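Drebrin (Homo sapiens, PDB 5Y1Z) probably acts as an actin-binding protein of developing brain, here represented by its cofilin-like (ADF-homology) region. Local coordinates at residues E21-E26 / Y67-V72; Y82-W87 / K106-F111; W31-Y36 / G58-Q63. All blocks are in the same frame, centred on the assembly; numbering follows the deposited sequence.

All three contacts pack onto one central mixed sheet. Contacts 1 and 2 lie on the same face, their centres about 11 Å apart, where helix 12-23 and helix 104-110 cover the neighbouring strands 65-72 and 81-88. Gly68 O and Ile85 N, 2.8 Å apart, probably hydrogen-bond between those strands, and Ile23 CD1 packs on Tyr82 CE1. Contact 3 belongs to the other face, its centre about 15 Å from that of contact 1 and about 13 Å from that of contact 2. It reaches contact 1 through the probable bond from Phe69 N to Ala32 O (2.8 Å), and contact 2 through Trp87 NE1 and Glu61 O, also 2.8 Å apart.

Contact 1: E21-E26 / Y67-V72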
loop_
_atom_site.group_PDB
_atom_site.type_symbol
_atom_site.label_atom_id
_atom_site.label_comp_id
_atom_site.label_asym_id
_atom_site.label_seq_id
_atom_site.Cartn_x
_atom_site.Cartn_y
_atom_site.Cartn_z
ATOM N N GLU A 21 -0.890 -19.380 -16.942
ATOM C CA GLU A 21 -1.643 -20.027 -18.020
ATOM C C GLU A 21 -2.085 -19.019 -19.069
ATOM O O GLU A 21 -2.040 -19.301 -20.273
ATOM C CB GLU A 21 -2.866 -20.744 -17.462
ATOM C CG GLU A 21 -2.676 -22.209 -17.247
ATOM C CD GLU A 21 -3.061 -23.021 -18.473
ATOM O OE1 GLU A 21 -4.238 -22.923 -18.911
ATOM O OE2 GLU A 21 -2.188 -23.766 -18.995
ATOM N N VAL A 22 -2.506 -17.828 -18.636
ATOM C CA VAL A 22 -2.932 -16.825 -19.609
ATOM C C VAL A 22 -1.749 -16.303 -20.426
ATOM O O VAL A 22 -1.883 -16.045 -21.627
ATOM C CB VAL A 22 -3.674 -15.680 -18.898
ATOM C CG1 VAL A 22 -3.862 -14.515 -19.842
ATOM C CG2 VAL A 22 -5.013 -16.160 -18.366
ATOM N N ILE A 23 -0.569 -16.178 -19.813
ATOM C CA ILE A 23 0.581 -15.630 -20.535
ATOM C C ILE A 23 1.120 -16.635 -21.549
ATOM O O ILE A 23 1.599 -16.255 -22.623
ATOM C CB ILE A 23 1.685 -15.199 -19.549
ATOM C CG1 ILE A 23 1.175 -14.162 -18.561
ATOM C CG2 ILE A 23 2.843 -14.608 -20.297
ATOM C CD1 ILE A 23 0.563 -12.957 -19.216
ATOM N N ARG A 24 1.089 -17.923 -21.216
ATOM C CA ARG A 24 1.678 -18.933 -22.091
ATOM C C ARG A 24 0.967 -18.995 -23.440
ATOM O O ARG A 24 -0.262 -19.102 -23.515
ATOM C CB ARG A 24 1.655 -20.307 -21.411
ATOM N N GLU A 25 1.752 -18.949 -24.514
ATOM C CA GLU A 25 1.179 -19.058 -25.851
ATOM C C GLU A 25 0.591 -20.443 -26.096
ATOM O O GLU A 25 -0.413 -20.566 -26.805
ATOM C CB GLU A 25 2.236 -18.741 -26.910
ATOM N N GLU A 26 1.201 -21.491 -25.530
ATOM C CA GLU A 26 0.743 -22.852 -25.797
ATOM C C GLU A 26 -0.562 -23.192 -25.074
ATOM O O GLU A 26 -1.338 -24.018 -25.565
ATOM C CB GLU A 26 1.836 -23.853 -25.418
ATOM N N TYR A 67 -11.516 -8.702 -10.857
ATOM C CA TYR A 67 -10.449 -8.286 -11.766
ATOM C C TYR A 67 -10.280 -9.338 -12.853
ATOM O O TYR A 67 -9.991 -10.502 -12.557
ATOM C CB TYR A 67 -9.134 -8.050 -11.001
ATOM C CG TYR A 67 -9.294 -7.023 -9.909
ATOM C CD1 TYR A 67 -9.447 -5.675 -10.227
ATOM C CD2 TYR A 67 -9.343 -7.392 -8.570
ATOM C CE1 TYR A 67 -9.627 -4.719 -9.253
ATOM C CE2 TYR A 67 -9.523 -6.434 -7.574
ATOM C CZ TYR A 67 -9.666 -5.097 -7.925
ATOM O OH TYR A 67 -9.855 -4.116 -6.960
ATOM N N GLY A 68 -10.458 -8.926 -14.108
ATOM C CA GLY A 68 -10.360 -9.851 -15.225
ATOM C C GLY A 68 -9.095 -9.671 -16.032
ATOM O O GLY A 68 -8.808 -8.580 -16.515
ATOM N N PHE A 69 -8.293 -10.706 -16.151
ATOM C CA PHE A 69 -7.019 -10.606 -16.842
ATOM C C PHE A 69 -7.156 -11.446 -18.098
ATOM O O PHE A 69 -7.182 -12.683 -18.031
ATOM C CB PHE A 69 -5.861 -11.076 -15.967
ATOM C CG PHE A 69 -4.511 -10.924 -16.611
ATOM C CD1 PHE A 69 -3.836 -9.719 -16.573
ATOM C CD2 PHE A 69 -3.908 -11.997 -17.265
ATOM C CE1 PHE A 69 -2.565 -9.598 -17.165
ATOM C CE2 PHE A 69 -2.657 -11.872 -17.856
ATOM C CZ PHE A 69 -1.991 -10.679 -17.811
ATOM N N CYS A 70 -7.253 -10.769 -19.232
ATOM C CA CYS A 70 -7.507 -11.424 -20.497
ATOM C C CYS A 70 -6.412 -11.093 -21.507
ATOM O O CYS A 70 -6.049 -9.923 -21.694
ATOM C CB CYS A 70 -8.877 -11.013 -21.016
ATOM S SG CYS A 70 -9.351 -11.845 -22.530
ATOM N N SER A 71 -5.915 -12.127 -22.172
ATOM C CA SER A 71 -4.961 -12.004 -23.259
ATOM C C SER A 71 -5.709 -11.850 -24.572
ATOM O O SER A 71 -6.674 -12.579 -24.828
ATOM C CB SER A 71 -4.075 -13.240 -23.326
ATOM O OG SER A 71 -3.353 -13.257 -24.539
ATOM N N VAL A 72 -5.265 -10.914 -25.403
ATOM C CA VAL A 72 -5.963 -10.581 -26.640
ATOM C C VAL A 72 -4.967 -10.542 -27.796
ATOM O O VAL A 72 -3.981 -9.795 -27.743
ATOM C CB VAL A 72 -6.688 -9.228 -26.522
ATOM C CG1 VAL A 72 -7.158 -8.793 -27.865
ATOM C CG2 VAL A 72 -7.854 -9.346 -25.590
#
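Val22 and Ile23, at the C-terminal end of helix 12-23, meet the ring of Phe69 with two differently placed methyl groups. Val22 approaches at a slant, its CG1 lying 3.5 Å from Phe69 CE2 and almost as near to CD2. Ile23 comes roughly at right angles to the phenylalanine side chain, and its CD1 ends at the ring edge, near the ring plane, 3.7 Å from both Phe69 CE2 and Phe69 CZ. Phe69 holds CG anti to its backbone N (chi1 -177°), which stretches the ring out from strand 65-72 to the helix. In the cofilin-type fold this is the packing of the first long helix on a central sheet strand: Phe69 pairs through its backbone with Ala32 of strand 31-36, while Val22 also rests on the Ala32 side chain. Two residues further along the strand, on the same face, Ser71 offers its CB to Val22 CG1 at 3.7 Å, so that this one methyl fits against both an aromatic ring and a small side chain. Tyr82 lies almost parallel to the Phe69 ring and Tyr19 meets it at a steep angle, placing the phenylalanine within an aromatic cluster. An alanine in place of this phenylalanine is likely to open a gap beneath the helix end, leaving the Val22 and Ile23 methyls without the ring they pack on.

Contact 2: Y82-W87 / K106-F111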
loop_
_atom_site.group_PDB
_atom_site.type_symbol
_atom_site.label_atom_id
_atom_site.label_comp_id
_atom_site.label_asym_id
_atom_site.label_seq_id
_atom_site.Cartn_x
_atom_site.Cartn_y
_atom_site.Cartn_z
ATOM N N TYR A 82 -2.458 -7.310 -23.144
ATOM C CA TYR A 82 -3.120 -7.763 -21.922
ATOM C C TYR A 82 -4.038 -6.691 -21.349
ATOM O O TYR A 82 -3.639 -5.531 -21.157
ATOM C CB TYR A 82 -2.096 -8.230 -20.903
ATOM C CG TYR A 82 -1.383 -9.460 -21.409
ATOM C CD1 TYR A 82 -1.986 -10.702 -21.353
ATOM C CD2 TYR A 82 -0.119 -9.373 -21.994
ATOM C CE1 TYR A 82 -1.340 -11.829 -21.828
ATOM C CE2 TYR A 82 0.534 -10.496 -22.477
ATOM C CZ TYR A 82 -0.081 -11.722 -22.394
ATOM O OH TYR A 82 0.552 -12.856 -22.873
ATOM N N VAL A 83 -5.283 -7.090 -21.122
ATOM C CA VAL A 83 -6.328 -6.219 -20.608
ATOM C C VAL A 83 -6.619 -6.636 -19.180
ATOM O O VAL A 83 -6.760 -7.834 -18.892
ATOM C CB VAL A 83 -7.604 -6.315 -21.459
ATOM C CG1 VAL A 83 -8.680 -5.387 -20.897
ATOM C CG2 VAL A 83 -7.291 -6.011 -22.904
ATOM N N LEU A 84 -6.712 -5.660 -18.290
ATOM C CA LEU A 84 -7.233 -5.890 -16.955
ATOM C C LEU A 84 -8.573 -5.172 -16.861
ATOM O O LEU A 84 -8.638 -3.947 -16.992
ATOM C CB LEU A 84 -6.261 -5.390 -15.886
ATOM C CG LEU A 84 -6.737 -5.554 -14.442
ATOM C CD1 LEU A 84 -6.722 -7.030 -14.129
ATOM C CD2 LEU A 84 -5.860 -4.792 -13.491
ATOM N N ILE A 85 -9.632 -5.925 -16.618
ATOM C CA ILE A 85 -10.962 -5.370 -16.422
ATOM C C ILE A 85 -11.154 -5.129 -14.935
ATOM O O ILE A 85 -11.102 -6.069 -14.132
ATOM C CB ILE A 85 -12.040 -6.307 -16.964
ATOM C CG1 ILE A 85 -11.920 -6.365 -18.481
ATOM C CG2 ILE A 85 -13.404 -5.764 -16.581
ATOM C CD1 ILE A 85 -12.501 -7.582 -19.074
ATOM N N ASN A 86 -11.314 -3.860 -14.574
ATOM C CA ASN A 86 -11.629 -3.434 -13.221
ATOM C C ASN A 86 -13.143 -3.455 -13.087
ATOM O O ASN A 86 -13.829 -2.469 -13.382
ATOM C CB ASN A 86 -11.048 -2.052 -12.974
ATOM C CG ASN A 86 -11.436 -1.492 -11.644
ATOM O OD1 ASN A 86 -11.514 -2.221 -10.654
ATOM N ND2 ASN A 86 -11.667 -0.185 -11.598
ATOM N N TRP A 87 -13.674 -4.594 -12.649
ATOM C CA TRP A 87 -15.113 -4.781 -12.537
ATOM C C TRP A 87 -15.644 -4.389 -11.160
ATOM O O TRP A 87 -15.213 -4.922 -10.124
ATOM C CB TRP A 87 -15.482 -6.232 -12.825
ATOM C CG TRP A 87 -16.938 -6.524 -12.592
ATOM C CD1 TRP A 87 -17.514 -6.932 -11.432
ATOM C CD2 TRP A 87 -17.999 -6.416 -13.556
ATOM N NE1 TRP A 87 -18.860 -7.100 -11.607
ATOM C CE2 TRP A 87 -19.188 -6.796 -12.904
ATOM C CE3 TRP A 87 -18.054 -6.066 -14.917
ATOM C CZ2 TRP A 87 -20.430 -6.821 -13.560
ATOM C CZ3 TRP A 87 -19.290 -6.090 -15.567
ATOM C CH2 TRP A 87 -20.454 -6.460 -14.888
ATOM N N LYS A 106 -2.163 -1.865 -7.554
ATOM C CA LYS A 106 -1.436 -2.964 -6.938
ATOM C C LYS A 106 -1.756 -4.302 -7.622
ATOM O O LYS A 106 -0.864 -5.141 -7.803
ATOM C CB LYS A 106 -1.769 -2.959 -5.448
ATOM C CG LYS A 106 -0.775 -3.596 -4.523
ATOM C CD LYS A 106 -1.014 -3.028 -3.157
ATOM C CE LYS A 106 -0.849 -4.055 -2.070
ATOM N NZ LYS A 106 -1.540 -3.553 -0.828
ATOM N N VAL A 107 -3.014 -4.510 -8.041
ATOM C CA VAL A 107 -3.353 -5.716 -8.803
ATOM C C VAL A 107 -2.639 -5.728 -10.158
ATOM O O VAL A 107 -2.090 -6.756 -10.576
ATOM C CB VAL A 107 -4.877 -5.832 -8.974
ATOM C CG1 VAL A 107 -5.209 -6.884 -10.035
ATOM C CG2 VAL A 107 -5.536 -6.195 -7.644
ATOM N N ALA A 108 -2.633 -4.596 -10.870
ATOM C CA ALA A 108 -1.920 -4.539 -12.145
ATOM C C ALA A 108 -0.438 -4.775 -11.949
ATOM O O ALA A 108 0.230 -5.356 -12.814
ATOM C CB ALA A 108 -2.146 -3.196 -12.835
ATOM N N GLU A 109 0.093 -4.337 -10.819
ATOM C CA GLU A 109 1.503 -4.561 -10.572
ATOM C C GLU A 109 1.762 -6.021 -10.269
ATOM O O GLU A 109 2.834 -6.545 -10.599
ATOM C CB GLU A 109 1.961 -3.685 -9.406
ATOM C CG GLU A 109 3.435 -3.624 -9.231
ATOM C CD GLU A 109 4.118 -3.013 -10.425
ATOM O OE1 GLU A 109 3.440 -2.284 -11.179
ATOM O OE2 GLU A 109 5.334 -3.246 -10.606
ATOM N N PHE A 110 0.774 -6.699 -9.678
ATOM C CA PHE A 110 0.954 -8.102 -9.347
ATOM C C PHE A 110 0.974 -8.958 -10.605
ATOM O O PHE A 110 1.860 -9.809 -10.773
ATOM C CB PHE A 110 -0.130 -8.550 -8.366
ATOM C CG PHE A 110 0.025 -9.972 -7.904
ATOM C CD1 PHE A 110 0.874 -10.280 -6.835
ATOM C CD2 PHE A 110 -0.704 -10.995 -8.492
ATOM C CE1 PHE A 110 1.038 -11.579 -6.395
ATOM C CE2 PHE A 110 -0.550 -12.304 -8.043
ATOM C CZ PHE A 110 0.326 -12.583 -6.987
ATOM N N PHE A 111 0.037 -8.713 -11.524
ATOM C CA PHE A 111 -0.042 -9.480 -12.766
ATOM C C PHE A 111 0.714 -8.777 -13.887
ATOM O O PHE A 111 0.124 -8.255 -14.836
ATOM C CB PHE A 111 -1.495 -9.724 -13.146
ATOM C CG PHE A 111 -2.273 -10.473 -12.107
ATOM C CD1 PHE A 111 -2.025 -11.827 -11.888
ATOM C CD2 PHE A 111 -3.297 -9.862 -11.408
ATOM C CE1 PHE A 111 -2.749 -12.545 -10.954
ATOM C CE2 PHE A 111 -4.027 -10.573 -10.463
ATOM C CZ PHE A 111 -3.748 -11.924 -10.242
#
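Leu84 of strand 81-88 meets Val107 and Ala108 of helix 104-110 through a single methyl. Its CD2 lies 4.1 Å from Val107 CG1, and the same CD2 is again 4.1 Å from Ala108 CB, so the leucine tip touches two successive helix residues. The Leu84 and Val107 side chains cross at about a right angle. A first torsion near 180° (chi1 178°) carries the leucine straight off the sheet face toward the helix.

Aromatic packing surrounds the end of the helix. Phe110 sets its CD2 over the centre of the Phe111 ring, 3.5 Å above the plane, while Val107 CG1 lies at that ring's edge. Phe111 also stacks with Tyr34, and Phe110 with Phe8.

No hydrogen bond crosses from strand 81-88 to helix 104-110. The helical turn is closed by Phe110 N to Lys106 O (2.9 Å) and Phe111 N to Val107 O (3.0 Å), whereas Leu84 pairs through its backbone with Val116 and Val118 of the neighbouring strand 116-120. On the outer side of the helix, Glu109 OE2 is hydrogen-bonded to a polar side chain of a second protein chain.

The helix is therefore seated on this strand of the cofilin-type sheet by burial of aliphatic side chains in loose van der Waals contact, and the directional bonding is confined to the helix turn and to the sheet.

Contact 3: W31-Y36 / G58-Q63; sequences WALYTY and GHFENQ
Leu33 in strand 31-36 and His59 in the irregular loop 58-63 mark the closest backbone approach, with CA atoms 8.0 Å apart, too far for strand pairing, so the link is made chiefly by side chains. Leu33 divides its two methyls between neighbouring loop residues. CD2 lies 3.5 Å from His59 CB and close to the His59 carbonyl oxygen, whereas CD1 meets Phe60 CE1 at 3.6 Å. The extended first torsion of the leucine (chi1 176°) brings its fork out from the strand far enough to reach both. Alongside it, Trp31 and His59 form an oblique aromatic pair: the six-membered ring of the tryptophan and the imidazole have centroids 4.8 Å apart and planes inclined by 41°. Trp31 CH2 lies over one imidazole face, 3.5 Å above the plane but displaced toward the rim, while Trp31 CZ2 comes 3.5 Å from His59 CE1. The indole swings to this side because its CG takes the position between backbone N and carbonyl carbon (chi1 65°). The indole nitrogen NE1 gives its hydrogen bond to Glu50 O, which fixes one edge of the ring while the benzene part meets the histidine. Phe60 in turn stacks on Trp87 of strand 81-88 and packs on Met66, which Leu33 touches as well. The loop, running from helix 52-56 to strand 65-72, thus covers part of one face of the cofilin-type sheet; the alternate residues Ala32 and Tyr34 point to the other face, where helix 12-23 packs, and strand 43-49 flanks strand 31-36 as its outer neighbour.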
loop_
_atom_site.group_PDB
_atom_site.type_symbol
_atom_site.label_atom_id
_atom_site.label_comp_id
_atom_site.label_asym_id
_atom_site.label_seq_id
_atom_site.Cartn_x
_atom_site.Cartn_y
_atom_site.Cartn_z
ATOM N N TRP A 31 -8.080 -16.241 -20.437
ATOM C CA TRP A 31 -8.540 -15.300 -19.432
ATOM C C TRP A 31 -8.553 -15.960 -18.066
ATOM O O TRP A 31 -8.716 -17.179 -17.940
ATOM C CB TRP A 31 -9.929 -14.727 -19.755
ATOM C CG TRP A 31 -11.056 -15.724 -19.736
ATOM C CD1 TRP A 31 -11.575 -16.382 -20.808
ATOM C CD2 TRP A 31 -11.811 -16.154 -18.598
ATOM N NE1 TRP A 31 -12.602 -17.213 -20.411
ATOM C CE2 TRP A 31 -12.770 -17.092 -19.060
ATOM C CE3 TRP A 31 -11.764 -15.852 -17.231
ATOM C CZ2 TRP A 31 -13.682 -17.719 -18.211
ATOM C CZ3 TRP A 31 -12.672 -16.480 -16.379
ATOM C CH2 TRP A 31 -13.623 -17.404 -16.878
ATOM N N ALA A 32 -8.356 -15.121 -17.048
ATOM C CA ALA A 32 -8.476 -15.498 -15.651
ATOM C C ALA A 32 -9.262 -14.400 -14.935
ATOM O O ALA A 32 -9.236 -13.235 -15.332
ATOM C CB ALA A 32 -7.097 -15.746 -15.013
ATOM N N LEU A 33 -10.034 -14.798 -13.927
ATOM C CA LEU A 33 -10.944 -13.904 -13.223
ATOM C C LEU A 33 -10.707 -14.071 -11.729
ATOM O O LEU A 33 -10.909 -15.173 -11.182
ATOM C CB LEU A 33 -12.405 -14.227 -13.580
ATOM C CG LEU A 33 -13.449 -13.428 -12.824
ATOM C CD1 LEU A 33 -13.312 -11.959 -13.215
ATOM C CD2 LEU A 33 -14.830 -13.983 -13.135
ATOM N N TYR A 34 -10.361 -12.970 -11.066
ATOM C CA TYR A 34 -10.093 -12.929 -9.627
ATOM C C TYR A 34 -11.085 -12.035 -8.885
ATOM O O TYR A 34 -11.734 -11.167 -9.472
ATOM C CB TYR A 34 -8.670 -12.423 -9.336
ATOM C CG TYR A 34 -7.581 -13.056 -10.171
ATOM C CD1 TYR A 34 -6.965 -14.228 -9.742
ATOM C CD2 TYR A 34 -7.155 -12.489 -11.372
ATOM C CE1 TYR A 34 -5.969 -14.826 -10.465
ATOM C CE2 TYR A 34 -6.140 -13.095 -12.117
ATOM C CZ TYR A 34 -5.555 -14.267 -11.645
ATOM O OH TYR A 34 -4.556 -14.914 -12.329
ATOM N N THR A 35 -11.215 -12.270 -7.582
ATOM C CA THR A 35 -12.163 -11.525 -6.756
ATOM C C THR A 35 -11.716 -11.625 -5.302
ATOM O O THR A 35 -10.805 -12.388 -4.964
ATOM C CB THR A 35 -13.603 -12.029 -6.930
ATOM O OG1 THR A 35 -14.508 -11.139 -6.257
ATOM C CG2 THR A 35 -13.759 -13.440 -6.368
ATOM N N TYR A 36 -12.389 -10.880 -4.431
ATOM C CA TYR A 36 -12.030 -10.951 -3.022
ATOM C C TYR A 36 -12.732 -12.104 -2.314
ATOM O O TYR A 36 -13.862 -12.473 -2.646
ATOM C CB TYR A 36 -12.353 -9.634 -2.308
ATOM C CG TYR A 36 -11.660 -8.431 -2.908
ATOM C CD1 TYR A 36 -12.215 -7.735 -3.964
ATOM C CD2 TYR A 36 -10.431 -7.997 -2.414
ATOM C CE1 TYR A 36 -11.570 -6.651 -4.520
ATOM C CE2 TYR A 36 -9.785 -6.894 -2.969
ATOM C CZ TYR A 36 -10.360 -6.242 -4.022
ATOM O OH TYR A 36 -9.708 -5.155 -4.546
ATOM N N GLY A 58 -19.198 -13.182 -19.278
ATOM C CA GLY A 58 -20.264 -13.991 -18.711
ATOM C C GLY A 58 -20.094 -14.392 -17.247
ATOM O O GLY A 58 -21.035 -14.941 -16.661
ATOM N N HIS A 59 -18.912 -14.196 -16.659
ATOM C CA HIS A 59 -18.674 -14.621 -15.292
ATOM C C HIS A 59 -18.656 -13.489 -14.299
ATOM O O HIS A 59 -18.430 -13.754 -13.118
ATOM C CB HIS A 59 -17.347 -15.400 -15.178
ATOM C CG HIS A 59 -17.326 -16.658 -15.988
ATOM N ND1 HIS A 59 -17.072 -16.668 -17.344
ATOM C CD2 HIS A 59 -17.557 -17.942 -15.638
ATOM C CE1 HIS A 59 -17.159 -17.906 -17.795
ATOM N NE2 HIS A 59 -17.451 -18.696 -16.780
ATOM N N PHE A 60 -18.909 -12.250 -14.727
ATOM C CA PHE A 60 -18.852 -11.124 -13.803
ATOM C C PHE A 60 -20.095 -11.116 -12.925
ATOM O O PHE A 60 -21.202 -11.367 -13.405
ATOM C CB PHE A 60 -18.711 -9.797 -14.559
ATOM C CG PHE A 60 -17.333 -9.570 -15.176
ATOM C CD1 PHE A 60 -16.213 -9.415 -14.386
ATOM C CD2 PHE A 60 -17.172 -9.509 -16.561
ATOM C CE1 PHE A 60 -14.954 -9.198 -14.942
ATOM C CE2 PHE A 60 -15.926 -9.307 -17.129
ATOM C CZ PHE A 60 -14.812 -9.155 -16.324
ATOM N N GLU A 61 -19.923 -10.787 -11.649
ATOM C CA GLU A 61 -21.019 -10.844 -10.686
ATOM C C GLU A 61 -21.351 -9.439 -10.189
ATOM O O GLU A 61 -20.452 -8.627 -9.934
ATOM C CB GLU A 61 -20.680 -11.785 -9.511
ATOM C CG GLU A 61 -20.182 -13.167 -9.967
ATOM C CD GLU A 61 -19.865 -14.165 -8.835
ATOM O OE1 GLU A 61 -20.409 -14.040 -7.691
ATOM O OE2 GLU A 61 -19.060 -15.099 -9.117
ATOM N N ASN A 62 -22.655 -9.155 -10.066
ATOM C CA ASN A 62 -23.121 -7.799 -9.816
ATOM C C ASN A 62 -22.934 -7.366 -8.370
ATOM O O ASN A 62 -23.061 -6.175 -8.059
ATOM C CB ASN A 62 -24.603 -7.706 -10.172
ATOM C CG ASN A 62 -24.833 -7.836 -11.642
ATOM O OD1 ASN A 62 -24.115 -7.244 -12.442
ATOM N ND2 ASN A 62 -25.839 -8.620 -12.022
ATOM N N GLN A 63 -22.670 -8.312 -7.485
ATOM C CA GLN A 63 -22.488 -8.040 -6.077
ATOM C C GLN A 63 -21.022 -7.984 -5.687
ATOM O O GLN A 63 -20.717 -7.878 -4.499
ATOM C CB GLN A 63 -23.231 -9.090 -5.252
ATOM C CG GLN A 63 -24.765 -9.133 -5.502
ATOM C CD GLN A 63 -25.199 -9.967 -6.745
ATOM O OE1 GLN A 63 -24.766 -9.697 -7.877
ATOM N NE2 GLN A 63 -26.076 -10.973 -6.528
#